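Local coordinates for protein LEOA (PDB 4AUR) that is a bacterial dynamin-like GTPase, which probably couples GTP binding and hydrolysis to the remodelling of membranes, at residues 352-363 with 470-478. Residues are numbered along the deposited sequence; the frame is centred on the assembly and turned at random.
Sequences RPFMDDELGYTE and AGPVGAAFT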
# COMPACT_ATOMS: atom_id res chain seq x y z
N ARG A 352 -40.80 31.90 -60.50
CA ARG A 352 -41.58 32.10 -59.32
C ARG A 352 -41.78 30.78 -58.63
O ARG A 352 -41.49 30.65 -57.46
CB ARG A 352 -42.91 32.79 -59.65
CG ARG A 352 -43.96 32.82 -58.55
CD ARG A 352 -43.48 33.42 -57.23
NE ARG A 352 -44.60 33.38 -56.29
CZ ARG A 352 -45.53 34.32 -56.14
NH1 ARG A 352 -45.50 35.44 -56.85
NH2 ARG A 352 -46.50 34.14 -55.26
N PRO A 353 -42.22 29.75 -59.36
CA PRO A 353 -42.30 28.48 -58.63
C PRO A 353 -41.02 28.16 -57.90
O PRO A 353 -41.07 27.63 -56.81
CB PRO A 353 -42.54 27.45 -59.73
CG PRO A 353 -43.16 28.21 -60.84
CD PRO A 353 -42.71 29.64 -60.74
N PHE A 354 -39.88 28.48 -58.50
CA PHE A 354 -38.59 28.16 -57.93
C PHE A 354 -38.34 28.92 -56.65
O PHE A 354 -37.98 28.32 -55.67
CB PHE A 354 -37.46 28.43 -58.91
CG PHE A 354 -36.09 28.25 -58.31
CD1 PHE A 354 -35.58 26.99 -58.09
CD2 PHE A 354 -35.31 29.35 -57.98
CE1 PHE A 354 -34.33 26.82 -57.56
CE2 PHE A 354 -34.06 29.18 -57.42
CZ PHE A 354 -33.56 27.91 -57.21
N MSE A 355 -38.53 30.23 -56.67
CA MSE A 355 -38.35 31.05 -55.49
C MSE A 355 -39.27 30.62 -54.37
O MSE A 355 -38.87 30.60 -53.20
CB MSE A 355 -38.67 32.50 -55.84
CG MSE A 355 -37.73 33.08 -56.89
SE MSE A 355 -38.29 34.88 -57.56
CE MSE A 355 -39.37 35.50 -56.04
N ASP A 356 -40.51 30.28 -54.69
CA ASP A 356 -41.49 29.91 -53.67
C ASP A 356 -41.13 28.61 -52.95
O ASP A 356 -41.33 28.45 -51.73
CB ASP A 356 -42.87 29.68 -54.28
CG ASP A 356 -43.79 30.88 -54.16
OD1 ASP A 356 -43.64 31.72 -53.26
OD2 ASP A 356 -44.72 30.93 -55.00
N ASP A 357 -40.64 27.67 -53.75
CA ASP A 357 -40.60 26.29 -53.33
C ASP A 357 -39.23 25.91 -52.84
O ASP A 357 -39.11 24.99 -52.05
CB ASP A 357 -41.07 25.38 -54.47
CG ASP A 357 -42.59 25.52 -54.75
OD1 ASP A 357 -43.34 25.86 -53.81
OD2 ASP A 357 -43.03 25.31 -55.90
N GLU A 358 -38.21 26.65 -53.27
CA GLU A 358 -36.85 26.35 -52.89
C GLU A 358 -36.13 27.37 -52.02
O GLU A 358 -35.30 26.97 -51.21
CB GLU A 358 -36.08 26.09 -54.14
CG GLU A 358 -36.56 24.84 -54.87
CD GLU A 358 -36.14 23.57 -54.17
OE1 GLU A 358 -35.78 23.65 -52.99
OE2 GLU A 358 -36.14 22.50 -54.79
N LEU A 359 -36.48 28.64 -52.16
CA LEU A 359 -35.82 29.76 -51.50
C LEU A 359 -36.68 30.48 -50.48
O LEU A 359 -36.20 30.86 -49.41
CB LEU A 359 -35.47 30.80 -52.56
CG LEU A 359 -34.30 30.46 -53.49
CD1 LEU A 359 -34.32 31.25 -54.79
CD2 LEU A 359 -33.01 30.76 -52.77
N GLY A 360 -37.92 30.73 -50.84
CA GLY A 360 -38.87 31.42 -49.95
C GLY A 360 -39.06 32.81 -50.49
O GLY A 360 -38.09 33.43 -50.83
N TYR A 361 -40.29 33.30 -50.58
CA TYR A 361 -40.53 34.62 -51.17
C TYR A 361 -41.62 35.37 -50.43
O TYR A 361 -42.76 34.96 -50.45
CB TYR A 361 -40.85 34.46 -52.66
CG TYR A 361 -41.18 35.74 -53.41
CD1 TYR A 361 -40.48 36.93 -53.18
CD2 TYR A 361 -42.16 35.74 -54.38
CE1 TYR A 361 -40.79 38.09 -53.87
CE2 TYR A 361 -42.47 36.88 -55.07
CZ TYR A 361 -41.79 38.05 -54.82
OH TYR A 361 -42.14 39.18 -55.53
N THR A 362 -41.25 36.48 -49.80
CA THR A 362 -42.08 37.17 -48.80
C THR A 362 -41.99 38.70 -49.03
O THR A 362 -41.17 39.16 -49.82
CB THR A 362 -41.57 36.81 -47.39
OG1 THR A 362 -41.64 35.40 -47.19
CG2 THR A 362 -42.40 37.44 -46.31
N GLU A 363 -42.83 39.51 -48.39
CA GLU A 363 -42.65 40.97 -48.47
C GLU A 363 -41.23 41.34 -48.07
O GLU A 363 -40.55 42.06 -48.80
CB GLU A 363 -43.69 41.71 -47.61
CG GLU A 363 -43.39 43.19 -47.32
CD GLU A 363 -43.44 44.12 -48.55
OE1 GLU A 363 -43.48 43.63 -49.71
OE2 GLU A 363 -43.44 45.36 -48.33
N ALA A 470 -41.31 37.89 -60.95
CA ALA A 470 -41.65 37.03 -59.83
C ALA A 470 -43.13 37.11 -59.49
O ALA A 470 -43.75 36.10 -59.15
CB ALA A 470 -40.83 37.41 -58.61
N GLY A 471 -43.69 38.31 -59.55
CA GLY A 471 -45.10 38.50 -59.25
C GLY A 471 -45.33 38.95 -57.83
O GLY A 471 -44.42 38.90 -56.99
N PRO A 472 -46.55 39.42 -57.54
CA PRO A 472 -46.85 39.89 -56.20
C PRO A 472 -46.82 38.73 -55.22
O PRO A 472 -47.37 37.67 -55.51
CB PRO A 472 -48.26 40.45 -56.35
CG PRO A 472 -48.85 39.68 -57.48
CD PRO A 472 -47.71 39.52 -58.44
N VAL A 473 -46.19 38.95 -54.06
CA VAL A 473 -45.95 37.91 -53.07
C VAL A 473 -47.23 37.23 -52.66
O VAL A 473 -48.26 37.89 -52.52
CB VAL A 473 -45.29 38.51 -51.81
CG1 VAL A 473 -45.38 37.56 -50.61
CG2 VAL A 473 -43.85 38.85 -52.12
N GLY A 474 -47.17 35.91 -52.49
CA GLY A 474 -48.27 35.14 -51.90
C GLY A 474 -49.54 35.02 -52.72
O GLY A 474 -50.56 34.54 -52.21
N ALA A 475 -49.47 35.44 -53.98
CA ALA A 475 -50.60 35.32 -54.93
C ALA A 475 -50.33 34.32 -56.04
O ALA A 475 -49.20 34.05 -56.39
CB ALA A 475 -50.93 36.67 -55.54
N ALA A 476 -51.41 33.79 -56.60
CA ALA A 476 -51.36 32.98 -57.82
C ALA A 476 -50.87 33.87 -58.94
O ALA A 476 -51.45 34.93 -59.20
CB ALA A 476 -52.74 32.42 -58.15
N PHE A 477 -49.79 33.44 -59.59
CA PHE A 477 -49.17 34.27 -60.60
C PHE A 477 -48.69 33.50 -61.82
O PHE A 477 -47.85 32.61 -61.71
CB PHE A 477 -48.00 34.99 -59.99
CG PHE A 477 -47.28 35.88 -60.94
CD1 PHE A 477 -47.82 37.11 -61.31
CD2 PHE A 477 -46.04 35.51 -61.45
CE1 PHE A 477 -47.15 37.94 -62.19
CE2 PHE A 477 -45.37 36.34 -62.33
CZ PHE A 477 -45.93 37.56 -62.70
N THR A 478 -49.25 33.86 -62.98
CA THR A 478 -48.64 33.59 -64.29
C THR A 478 -48.33 34.95 -64.96
O THR A 478 -48.97 35.97 -64.66
CB THR A 478 -49.55 32.75 -65.22
OG1 THR A 478 -50.81 33.41 -65.38
CG2 THR A 478 -49.76 31.32 -64.67
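Far from the centre of the elongated chain, in the dynamin-like helical domain, the short helix 351-359 and the chain that follows it hold the loop between helices 464-467 and 481-484, Arg352 from the helix and Tyr361 from beyond it. The Arg352 chain turns at CG (chi2 55°), its methylenes passing Ala470 O, and sends its guanidinium into the type II turn Pro472-Ala475. There NH1 gives two hydrogen bonds, one to Ala470 O (3.0 Å), near the guanidinium plane, the other to Pro472 O (3.2 Å), reached from above the carbonyl plane. On the helix side, NE forms a salt bridge with Asp356 OD2 (2.8 Å), one helical turn on, which fixes the rotation of the guanidinium. Arginine suits this place because its several N-H groups can serve backbone carbonyls and a carboxylate together.

At Gly360 the backbone leaves helical angles with a positive phi, which glycine adopts readily; the Tyr361 side chain (chi1 177°) then reaches back toward the loop. Its OH donates to Gly471 O (2.7 Å), nearly along the C=O axis. Val473 CG2 sits over one ring face in a CH-pi contact, 3.7 Å from the ring centroid, while the selenomethionine Met355 puts CE over the opposite face. Ala470 offers that CE a small apolar methyl, CB (3.5 Å). Arginine and tyrosine hydroxyl thus take the backbone carbonyls of an irregular loop, holding it against a short helix of the dynamin-like helical domain.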